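Local atomic coordinates of Phosphoglucosamine/phosphogalactosamine mutase (Sulfolobus tokodaii, PDB entry 2F7L), a protein that interconverts the 6-phosphates and 1-phosphates of glucosamine and galactosamine with the aid of magnesium, in the synthesis of UDP-N-acetylglucosamine and UDP-N-acetylgalactosamine. Residues G12-E17 / V46-D51; D220-T225 / R246-D251; G263-Y268 / L350-N355; H314-E319 / G330-P335. One frame throughout, in Å; residues are numbered along the deposited sequence.

In the fold
The four contacts sample the three alpha/beta/alpha domains of a phosphohexose mutase. Contact 1 lies in the first domain, with its nearest atoms about 8 Å from those of contact 2 in the second. Contacts 3 and 4 share the third domain: Leu266 CB of contact 3 packs on Phe331 CE1 of contact 4 at 3.6 Å. Domains two and three meet where Arg246 CG of contact 2 lies 3.5 Å from Gly330 N of contact 4. The side chain of Ile248 is about 8 Å from that of Asp241, and that of Met332 about 9 Å from that of Asp245; both aspartates are inferred magnesium ligands. Contacts 1 and 3 are more peripheral, their centres 36 Å apart.

Contact 1: G12-E17 / V46-D51; sequences GIVNKE and VRAGGD
Val14 reaches across to the turn at Ala48 and Gly49, its two methyls dividing the work. CG2 sits over the backbone of Gly49, 3.6 Å from CA and 3.8 Å from N of that residue. Val14 CG1 is 4.1 Å from Ala48 CB, and as far from Gly49 N. The valine thus spans the two central residues of the type I beta turn Arg47-Gly50, closed by Gly50 N on Arg47 O. In alpha/beta/alpha domain I this joins the end of edge strand 10-13 to the turn that leads into helix 50-63. Beyond the strand the chain curls back on itself: Ile13 O accepts from both Lys16 N and Glu17 N. Glu17 OE1 accepts from Ile13 N at 2.9 Å, an almost straight bond (174°) that arrives 44° above the carboxylate plane. Arg47 sends its guanidinium away from Val14 to the carbonyls of Asn99, Pro100 and Ser97, the last by similarity the phosphoserine intermediate, not phosphorylated here. Leu53 of helix 50-63 and Asn104 of strand 103-109 also touch Val14. No hydrogen bond crosses between the segments, though each has internal ones; the contact is van der Waals, methyl against turn backbone.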
# COMPACT_ATOMS: atom_id res chain seq x y z
N GLY A 12 13.46 -4.82 -9.54
CA GLY A 12 14.86 -5.13 -9.36
C GLY A 12 15.66 -3.86 -9.48
O GLY A 12 15.09 -2.81 -9.76
N ILE A 13 16.96 -3.95 -9.25
CA ILE A 13 17.80 -2.78 -9.35
C ILE A 13 17.80 -2.36 -10.81
O ILE A 13 18.08 -3.16 -11.70
CB ILE A 13 19.22 -3.09 -8.87
CG1 ILE A 13 19.17 -3.31 -7.35
CG2 ILE A 13 20.17 -1.94 -9.20
CD1 ILE A 13 20.40 -3.96 -6.83
N VAL A 14 17.48 -1.10 -11.04
CA VAL A 14 17.39 -0.60 -12.38
C VAL A 14 18.72 -0.64 -13.13
O VAL A 14 19.77 -0.29 -12.60
CB VAL A 14 16.80 0.83 -12.39
CG1 VAL A 14 17.91 1.87 -12.33
CG2 VAL A 14 15.90 1.01 -13.62
N ASN A 15 18.63 -1.07 -14.39
CA ASN A 15 19.73 -1.22 -15.31
C ASN A 15 20.73 -2.29 -14.91
O ASN A 15 21.89 -2.25 -15.32
CB ASN A 15 20.44 0.11 -15.54
CG ASN A 15 20.54 0.46 -17.01
OD1 ASN A 15 19.88 -0.17 -17.84
ND2 ASN A 15 21.35 1.47 -17.34
N LYS A 16 20.29 -3.25 -14.12
CA LYS A 16 21.14 -4.36 -13.73
C LYS A 16 20.33 -5.64 -13.78
O LYS A 16 20.54 -6.47 -14.65
CB LYS A 16 21.74 -4.15 -12.34
CG LYS A 16 23.05 -3.44 -12.43
CD LYS A 16 24.11 -4.08 -11.57
CE LYS A 16 23.99 -3.60 -10.15
NZ LYS A 16 22.61 -3.86 -9.63
N GLU A 17 19.39 -5.79 -12.86
CA GLU A 17 18.55 -6.96 -12.85
C GLU A 17 17.35 -6.54 -13.70
O GLU A 17 16.95 -7.25 -14.62
CB GLU A 17 18.16 -7.28 -11.41
CG GLU A 17 19.40 -7.24 -10.50
CD GLU A 17 19.08 -7.10 -9.01
OE1 GLU A 17 17.99 -6.61 -8.62
OE2 GLU A 17 19.98 -7.48 -8.21
N VAL A 46 8.67 8.54 -9.31
CA VAL A 46 9.85 9.33 -9.57
C VAL A 46 11.17 8.61 -9.79
O VAL A 46 12.14 9.23 -10.20
CB VAL A 46 10.04 10.37 -8.42
CG1 VAL A 46 10.67 9.70 -7.19
CG2 VAL A 46 10.88 11.54 -8.90
N ARG A 47 11.20 7.30 -9.57
CA ARG A 47 12.44 6.53 -9.65
C ARG A 47 13.46 6.64 -10.80
O ARG A 47 13.17 7.05 -11.90
CB ARG A 47 12.11 5.05 -9.42
CG ARG A 47 11.59 4.77 -8.05
CD ARG A 47 10.88 3.45 -8.02
NE ARG A 47 10.32 3.18 -6.69
CZ ARG A 47 11.04 2.90 -5.61
NH1 ARG A 47 12.37 2.85 -5.68
NH2 ARG A 47 10.43 2.68 -4.44
N ALA A 48 14.67 6.24 -10.47
CA ALA A 48 15.82 6.25 -11.35
C ALA A 48 15.65 5.78 -12.80
O ALA A 48 16.13 6.44 -13.72
CB ALA A 48 16.95 5.47 -10.70
N GLY A 49 15.00 4.67 -13.08
CA GLY A 49 14.96 4.37 -14.51
C GLY A 49 13.74 4.89 -15.26
O GLY A 49 13.41 4.42 -16.35
N GLY A 50 13.09 5.87 -14.65
CA GLY A 50 11.86 6.46 -15.14
C GLY A 50 11.55 6.60 -16.61
O GLY A 50 10.65 5.95 -17.13
N ASP A 51 12.28 7.50 -17.26
CA ASP A 51 12.08 7.74 -18.67
C ASP A 51 12.51 6.56 -19.49
O ASP A 51 11.77 6.09 -20.36
CB ASP A 51 12.87 8.96 -19.12
CG ASP A 51 11.97 10.14 -19.41
OD1 ASP A 51 11.36 10.67 -18.41
OD2 ASP A 51 11.87 10.53 -20.62

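Contact 2: D220-T225 / R246-D251; sequences DSLKET and RAIFID
Apolar contact between Leu222 and the isoleucines of strand 248-251, an edge of the mixed sheet of alpha/beta/alpha domain II, makes up most of this joint. Leu222 CD1 is the probing atom: it crosses the end of Ile248 at a slant, 3.6 Å from CG1 and touching CD1 too, and lies 4.3 Å from CD1 of Ile250. The two isoleucines point to the same face of the strand, and Phe249 between them points away from Leu222. In Ile248, chi1 of 51° places CG1, and an extended chi2 (-180°) carries CD1 out to the leucine. A mixed polar and apolar touch follows at Thr225, whose OG1 meets Ile250 CD1 at 3.7 Å, the side chains crossing at about a right angle. No hydrogen bond crosses between the two segments; within one, Thr225 OG1 gives a weak bond to Leu222 O. Strand 248-251 is antiparallel to 236-239, and the loop between them carries the three inferred magnesium-binding aspartates; Arg246 N hydrogen-bonds OD1 of one, Asp241. The salt bridge from Lys223 NZ to Asp220 OD2 (2.8 Å) lies on exposed residues, while the contact itself is nearly all hydrocarbon, seating the chain that leads into helix 223-231 on the sheet.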
# COMPACT_ATOMS: atom_id res chain seq x y z
N ASP A 220 11.61 4.65 11.75
CA ASP A 220 12.99 5.07 11.61
C ASP A 220 13.22 6.13 10.53
O ASP A 220 13.99 7.07 10.74
CB ASP A 220 13.89 3.87 11.34
CG ASP A 220 15.28 4.08 11.89
OD1 ASP A 220 16.23 4.39 11.12
OD2 ASP A 220 15.41 3.96 13.14
N SER A 221 12.57 5.98 9.38
CA SER A 221 12.74 6.93 8.29
C SER A 221 12.03 8.24 8.59
O SER A 221 12.44 9.29 8.10
CB SER A 221 12.22 6.35 6.98
OG SER A 221 10.85 6.01 7.07
N LEU A 222 10.97 8.17 9.37
CA LEU A 222 10.22 9.36 9.69
C LEU A 222 10.86 10.07 10.86
O LEU A 222 10.52 11.22 11.16
CB LEU A 222 8.77 9.02 10.02
CG LEU A 222 8.05 8.37 8.84
CD1 LEU A 222 6.59 8.19 9.17
CD2 LEU A 222 8.21 9.24 7.60
N LYS A 223 11.79 9.39 11.51
CA LYS A 223 12.50 9.94 12.66
C LYS A 223 12.61 11.47 12.61
O LYS A 223 12.08 12.17 13.48
CB LYS A 223 13.91 9.33 12.75
CG LYS A 223 14.28 8.75 14.11
CD LYS A 223 13.23 7.72 14.57
CE LYS A 223 13.74 6.75 15.68
NZ LYS A 223 14.84 5.86 15.16
N GLU A 224 13.28 12.00 11.60
CA GLU A 224 13.49 13.43 11.49
C GLU A 224 12.28 14.26 11.11
O GLU A 224 12.14 15.40 11.58
CB GLU A 224 14.60 13.74 10.51
CG GLU A 224 15.91 13.10 10.82
CD GLU A 224 16.91 13.41 9.74
OE1 GLU A 224 16.60 13.11 8.57
OE2 GLU A 224 17.99 13.98 10.05
N THR A 225 11.40 13.75 10.26
CA THR A 225 10.27 14.58 9.92
C THR A 225 9.36 14.68 11.15
O THR A 225 8.77 15.73 11.41
CB THR A 225 9.52 14.09 8.64
OG1 THR A 225 8.61 13.04 8.98
CG2 THR A 225 10.51 13.59 7.58
N ARG A 246 0.60 4.53 0.08
CA ARG A 246 0.64 4.36 1.52
C ARG A 246 0.61 5.71 2.23
O ARG A 246 1.04 6.73 1.69
CB ARG A 246 1.90 3.59 1.91
CG ARG A 246 1.61 2.24 2.49
CD ARG A 246 2.51 1.18 1.93
NE ARG A 246 3.91 1.46 2.14
CZ ARG A 246 4.83 0.52 2.35
NH1 ARG A 246 4.46 -0.76 2.38
NH2 ARG A 246 6.11 0.84 2.49
N ALA A 247 0.09 5.71 3.45
CA ALA A 247 0.01 6.93 4.23
C ALA A 247 0.12 6.68 5.73
O ALA A 247 -0.80 6.12 6.34
CB ALA A 247 -1.31 7.66 3.92
N ILE A 248 1.24 7.03 6.35
CA ILE A 248 1.31 6.87 7.79
C ILE A 248 1.37 8.27 8.38
O ILE A 248 2.12 9.13 7.89
CB ILE A 248 2.50 5.98 8.27
CG1 ILE A 248 3.80 6.46 7.68
CG2 ILE A 248 2.25 4.51 7.93
CD1 ILE A 248 4.94 5.62 8.13
N PHE A 249 0.55 8.51 9.40
CA PHE A 249 0.43 9.82 10.03
C PHE A 249 1.29 10.10 11.25
O PHE A 249 1.81 9.18 11.90
CB PHE A 249 -1.03 10.09 10.41
CG PHE A 249 -1.98 10.05 9.24
CD1 PHE A 249 -2.45 8.83 8.76
CD2 PHE A 249 -2.40 11.23 8.61
CE1 PHE A 249 -3.33 8.78 7.67
CE2 PHE A 249 -3.28 11.19 7.52
CZ PHE A 249 -3.75 9.96 7.05
N ILE A 250 1.42 11.38 11.54
CA ILE A 250 2.20 11.86 12.68
C ILE A 250 1.33 12.92 13.34
O ILE A 250 1.07 13.95 12.73
CB ILE A 250 3.52 12.49 12.21
CG1 ILE A 250 4.27 11.49 11.32
CG2 ILE A 250 4.39 12.86 13.40
CD1 ILE A 250 5.55 12.05 10.72
N ASP A 251 0.87 12.67 14.56
CA ASP A 251 -0.01 13.62 15.26
C ASP A 251 0.67 14.85 15.85
O ASP A 251 1.90 15.00 15.80
CB ASP A 251 -0.78 12.92 16.36
CG ASP A 251 0.12 12.42 17.48
OD1 ASP A 251 1.23 13.00 17.65
OD2 ASP A 251 -0.28 11.46 18.18

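Contact 3: G263-Y268 / L350-N355; sequences GTLLSY and LELLAN
Leu352 of helix 342-356 is the side chain that meets Leu265 and Tyr268 of helix 259-272. Its CB already heads for the other helix, though the nearest side-chain atom on that side, Leu266 CD1, is still 5.1 Å from it. CG lies anti to the backbone N (chi1 -173°), which points the leucine at the facing helix; this branching carbon makes no close touch of its own. The two methyls part there. CD1 goes to Leu265 and comes to 4.2 Å from CG, resting against the branch point of that leucine and not against its methyls. CD2 goes to Tyr268 and meets the ring from the side, 4.3 Å from CD2 of the tyrosine and near the ring plane, so the touch is methyl to ring edge and not a CH-pi stack over the face. Leu363 of helix 360-365 also touches both Leu265 and Leu352, and extends the same hydrophobic cluster. Glu351, the neighbour of Leu352, turns elsewhere, to a salt bridge with Lys273 and hydrogen bonds with Trp269 and Asp164. Both helices belong to the alpha/beta/alpha domain III. Since no hydrogen bond crosses between the two segments, the union here is hydrophobic, with one leucine fork spanning residues three apart on the facing helix.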
# COMPACT_ATOMS: atom_id res chain seq x y z
N GLY A 263 -5.54 3.04 10.44
CA GLY A 263 -6.41 2.26 9.58
C GLY A 263 -7.68 2.01 10.34
O GLY A 263 -8.78 1.98 9.77
N THR A 264 -7.53 1.82 11.64
CA THR A 264 -8.64 1.56 12.55
C THR A 264 -9.55 2.80 12.69
O THR A 264 -10.76 2.71 12.57
CB THR A 264 -8.11 1.12 13.95
OG1 THR A 264 -7.54 -0.19 13.85
CG2 THR A 264 -9.22 1.12 14.98
N LEU A 265 -8.92 3.95 12.94
CA LEU A 265 -9.61 5.23 13.07
C LEU A 265 -10.37 5.54 11.77
O LEU A 265 -11.51 6.00 11.79
CB LEU A 265 -8.57 6.32 13.34
CG LEU A 265 -8.55 7.09 14.66
CD1 LEU A 265 -9.15 6.26 15.76
CD2 LEU A 265 -7.12 7.48 15.01
N LEU A 266 -9.71 5.30 10.64
CA LEU A 266 -10.27 5.54 9.31
C LEU A 266 -11.33 4.51 9.02
O LEU A 266 -12.36 4.80 8.41
CB LEU A 266 -9.17 5.46 8.26
CG LEU A 266 -8.66 6.78 7.67
CD1 LEU A 266 -8.71 7.93 8.67
CD2 LEU A 266 -7.25 6.54 7.17
N SER A 267 -11.08 3.28 9.44
CA SER A 267 -12.04 2.20 9.23
C SER A 267 -13.32 2.60 9.98
O SER A 267 -14.44 2.29 9.58
CB SER A 267 -11.46 0.90 9.78
OG SER A 267 -11.99 -0.21 9.08
N TYR A 268 -13.14 3.33 11.07
CA TYR A 268 -14.26 3.80 11.87
C TYR A 268 -15.09 4.84 11.10
O TYR A 268 -16.28 4.65 10.84
CB TYR A 268 -13.72 4.40 13.16
CG TYR A 268 -14.74 5.21 13.91
CD1 TYR A 268 -15.90 4.61 14.40
CD2 TYR A 268 -14.56 6.58 14.11
CE1 TYR A 268 -16.87 5.36 15.07
CE2 TYR A 268 -15.53 7.34 14.78
CZ TYR A 268 -16.68 6.72 15.25
OH TYR A 268 -17.64 7.46 15.89
N LEU A 350 -8.47 14.27 7.72
CA LEU A 350 -8.82 15.66 8.01
C LEU A 350 -10.33 15.80 8.22
O LEU A 350 -10.78 16.76 8.85
CB LEU A 350 -8.37 16.59 6.87
CG LEU A 350 -6.87 16.84 6.70
CD1 LEU A 350 -6.66 17.93 5.68
CD2 LEU A 350 -6.25 17.24 8.02
N GLU A 351 -11.12 14.87 7.69
CA GLU A 351 -12.55 14.95 7.89
C GLU A 351 -12.81 14.47 9.31
O GLU A 351 -13.25 15.24 10.16
CB GLU A 351 -13.33 14.09 6.88
CG GLU A 351 -14.56 14.82 6.32
CD GLU A 351 -15.59 13.90 5.64
OE1 GLU A 351 -16.50 14.43 4.96
OE2 GLU A 351 -15.50 12.65 5.79
N LEU A 352 -12.51 13.20 9.57
CA LEU A 352 -12.66 12.57 10.88
C LEU A 352 -12.16 13.51 12.00
O LEU A 352 -12.81 13.71 13.02
CB LEU A 352 -11.87 11.26 10.88
CG LEU A 352 -11.90 10.24 12.02
CD1 LEU A 352 -10.58 10.29 12.79
CD2 LEU A 352 -13.12 10.50 12.91
N LEU A 353 -11.00 14.10 11.77
CA LEU A 353 -10.40 15.02 12.72
C LEU A 353 -11.23 16.30 12.85
O LEU A 353 -11.35 16.86 13.94
CB LEU A 353 -8.99 15.38 12.25
CG LEU A 353 -7.91 15.63 13.30
CD1 LEU A 353 -8.27 16.90 14.05
CD2 LEU A 353 -7.81 14.44 14.26
N ALA A 354 -11.79 16.76 11.74
CA ALA A 354 -12.59 17.98 11.72
C ALA A 354 -13.90 17.83 12.46
O ALA A 354 -14.33 18.74 13.17
CB ALA A 354 -12.87 18.38 10.29
N ASN A 355 -14.54 16.68 12.29
CA ASN A 355 -15.82 16.41 12.90
C ASN A 355 -15.72 16.02 14.38
O ASN A 355 -16.72 16.06 15.09
CB ASN A 355 -16.53 15.31 12.11
CG ASN A 355 -18.03 15.28 12.36
OD1 ASN A 355 -18.72 14.35 11.98
ND2 ASN A 355 -18.54 16.34 13.01

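Contact 4: H314-E319 / G330-P335; sequences HKVADE and GFMYPP
The backbones carrying Val316 and Met332 belong to the alpha/beta/alpha fold of domain III: helix 309-318 lies against a mixed sheet and runs out at Glu319, the first residue to leave helical angles, while the other segment starts in edge strand 329-332 and leaves it through Tyr333 and two prolines. That strand pairs antiparallel with 323-326. Val316 makes the contact from the helix, its two methyls dividing between Met332 and Pro334. CG1, placed anti to the backbone N (chi1 180°), meets Pro334 CG at 3.7 Å, the side chains crossing at about a right angle. CG2 touches Met332 CG at 4.0 Å; the methionine is bent at both chi2 and chi3, and it also packs on Ile312 and Ala313 of the same helix. Val282 of strand 280-284 lies against Val316 as well. Phe331 and Tyr333, the residues flanking Met332, turn their side chains to the other side, toward helix 342-356. On the helix, a salt bridge one turn long closes over the C-terminal end: Lys315 NZ reaches Glu319 OE1 at 2.8 Å, meeting the oxygen nearly along its C-O axis.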
# COMPACT_ATOMS: atom_id res chain seq x y z
N HIS A 314 -8.83 -6.84 -3.67
CA HIS A 314 -9.81 -7.77 -4.23
C HIS A 314 -10.80 -8.30 -3.16
O HIS A 314 -12.00 -8.30 -3.37
CB HIS A 314 -9.10 -8.93 -4.93
CG HIS A 314 -8.54 -8.56 -6.28
ND1 HIS A 314 -9.34 -8.12 -7.31
CD2 HIS A 314 -7.28 -8.60 -6.76
CE1 HIS A 314 -8.59 -7.91 -8.38
NE2 HIS A 314 -7.33 -8.19 -8.07
N LYS A 315 -10.30 -8.73 -2.01
CA LYS A 315 -11.18 -9.22 -0.95
C LYS A 315 -12.16 -8.13 -0.53
O LYS A 315 -13.33 -8.39 -0.33
CB LYS A 315 -10.37 -9.68 0.26
CG LYS A 315 -11.19 -10.44 1.31
CD LYS A 315 -10.34 -10.94 2.45
CE LYS A 315 -11.19 -11.41 3.63
NZ LYS A 315 -12.11 -12.53 3.26
N VAL A 316 -11.70 -6.89 -0.39
CA VAL A 316 -12.65 -5.85 -0.02
C VAL A 316 -13.74 -5.80 -1.09
O VAL A 316 -14.93 -5.88 -0.77
CB VAL A 316 -11.98 -4.46 0.11
CG1 VAL A 316 -13.03 -3.42 0.50
CG2 VAL A 316 -10.91 -4.50 1.15
N ALA A 317 -13.35 -5.69 -2.36
CA ALA A 317 -14.33 -5.67 -3.43
C ALA A 317 -15.21 -6.94 -3.35
O ALA A 317 -16.41 -6.86 -3.10
CB ALA A 317 -13.64 -5.58 -4.80
N ASP A 318 -14.58 -8.11 -3.53
CA ASP A 318 -15.26 -9.41 -3.48
C ASP A 318 -16.25 -9.63 -2.32
O ASP A 318 -17.15 -10.47 -2.43
CB ASP A 318 -14.22 -10.52 -3.45
CG ASP A 318 -13.69 -10.86 -4.83
OD1 ASP A 318 -13.49 -9.92 -5.64
OD2 ASP A 318 -13.46 -12.06 -5.10
N GLU A 319 -16.09 -8.92 -1.21
CA GLU A 319 -17.01 -9.11 -0.11
C GLU A 319 -17.71 -7.82 0.27
O GLU A 319 -18.19 -7.62 1.40
CB GLU A 319 -16.29 -9.77 1.10
CG GLU A 319 -15.50 -8.88 2.06
CD GLU A 319 -14.94 -9.68 3.26
OE1 GLU A 319 -14.10 -10.59 3.05
OE2 GLU A 319 -15.36 -9.41 4.41
N GLY A 330 -1.57 2.82 3.80
CA GLY A 330 -2.35 2.14 2.78
C GLY A 330 -3.65 1.62 3.38
O GLY A 330 -3.71 0.69 4.18
N PHE A 331 -4.71 2.27 2.94
CA PHE A 331 -6.06 2.04 3.39
C PHE A 331 -6.95 2.09 2.13
O PHE A 331 -6.73 2.92 1.24
CB PHE A 331 -6.39 3.18 4.36
CG PHE A 331 -7.81 3.23 4.80
CD1 PHE A 331 -8.24 2.46 5.88
CD2 PHE A 331 -8.72 4.05 4.15
CE1 PHE A 331 -9.56 2.51 6.29
CE2 PHE A 331 -10.04 4.11 4.56
CZ PHE A 331 -10.47 3.34 5.63
N MET A 332 -7.94 1.20 2.04
CA MET A 332 -8.84 1.19 0.87
C MET A 332 -10.23 1.69 1.22
O MET A 332 -10.89 1.15 2.09
CB MET A 332 -8.92 -0.21 0.25
CG MET A 332 -8.38 -1.34 1.13
SD MET A 332 -6.56 -1.50 1.27
CE MET A 332 -6.28 -2.57 -0.22
N TYR A 333 -10.67 2.74 0.52
CA TYR A 333 -11.98 3.36 0.74
C TYR A 333 -12.84 3.09 -0.50
O TYR A 333 -12.81 3.84 -1.46
CB TYR A 333 -11.79 4.87 0.95
CG TYR A 333 -13.03 5.59 1.40
CD1 TYR A 333 -13.74 5.16 2.51
CD2 TYR A 333 -13.53 6.67 0.68
CE1 TYR A 333 -14.94 5.77 2.88
CE2 TYR A 333 -14.71 7.30 1.04
CZ TYR A 333 -15.43 6.84 2.13
OH TYR A 333 -16.66 7.40 2.43
N PRO A 334 -13.63 2.00 -0.48
CA PRO A 334 -14.51 1.56 -1.57
C PRO A 334 -15.23 2.63 -2.35
O PRO A 334 -15.14 2.68 -3.57
CB PRO A 334 -15.45 0.58 -0.89
CG PRO A 334 -14.52 -0.08 0.07
CD PRO A 334 -13.77 1.09 0.67
N PRO A 335 -15.98 3.51 -1.67
CA PRO A 335 -16.68 4.55 -2.43
C PRO A 335 -15.77 5.25 -3.44
O PRO A 335 -16.22 5.64 -4.51
CB PRO A 335 -17.23 5.48 -1.34
CG PRO A 335 -16.46 5.09 -0.11
CD PRO A 335 -16.28 3.63 -0.23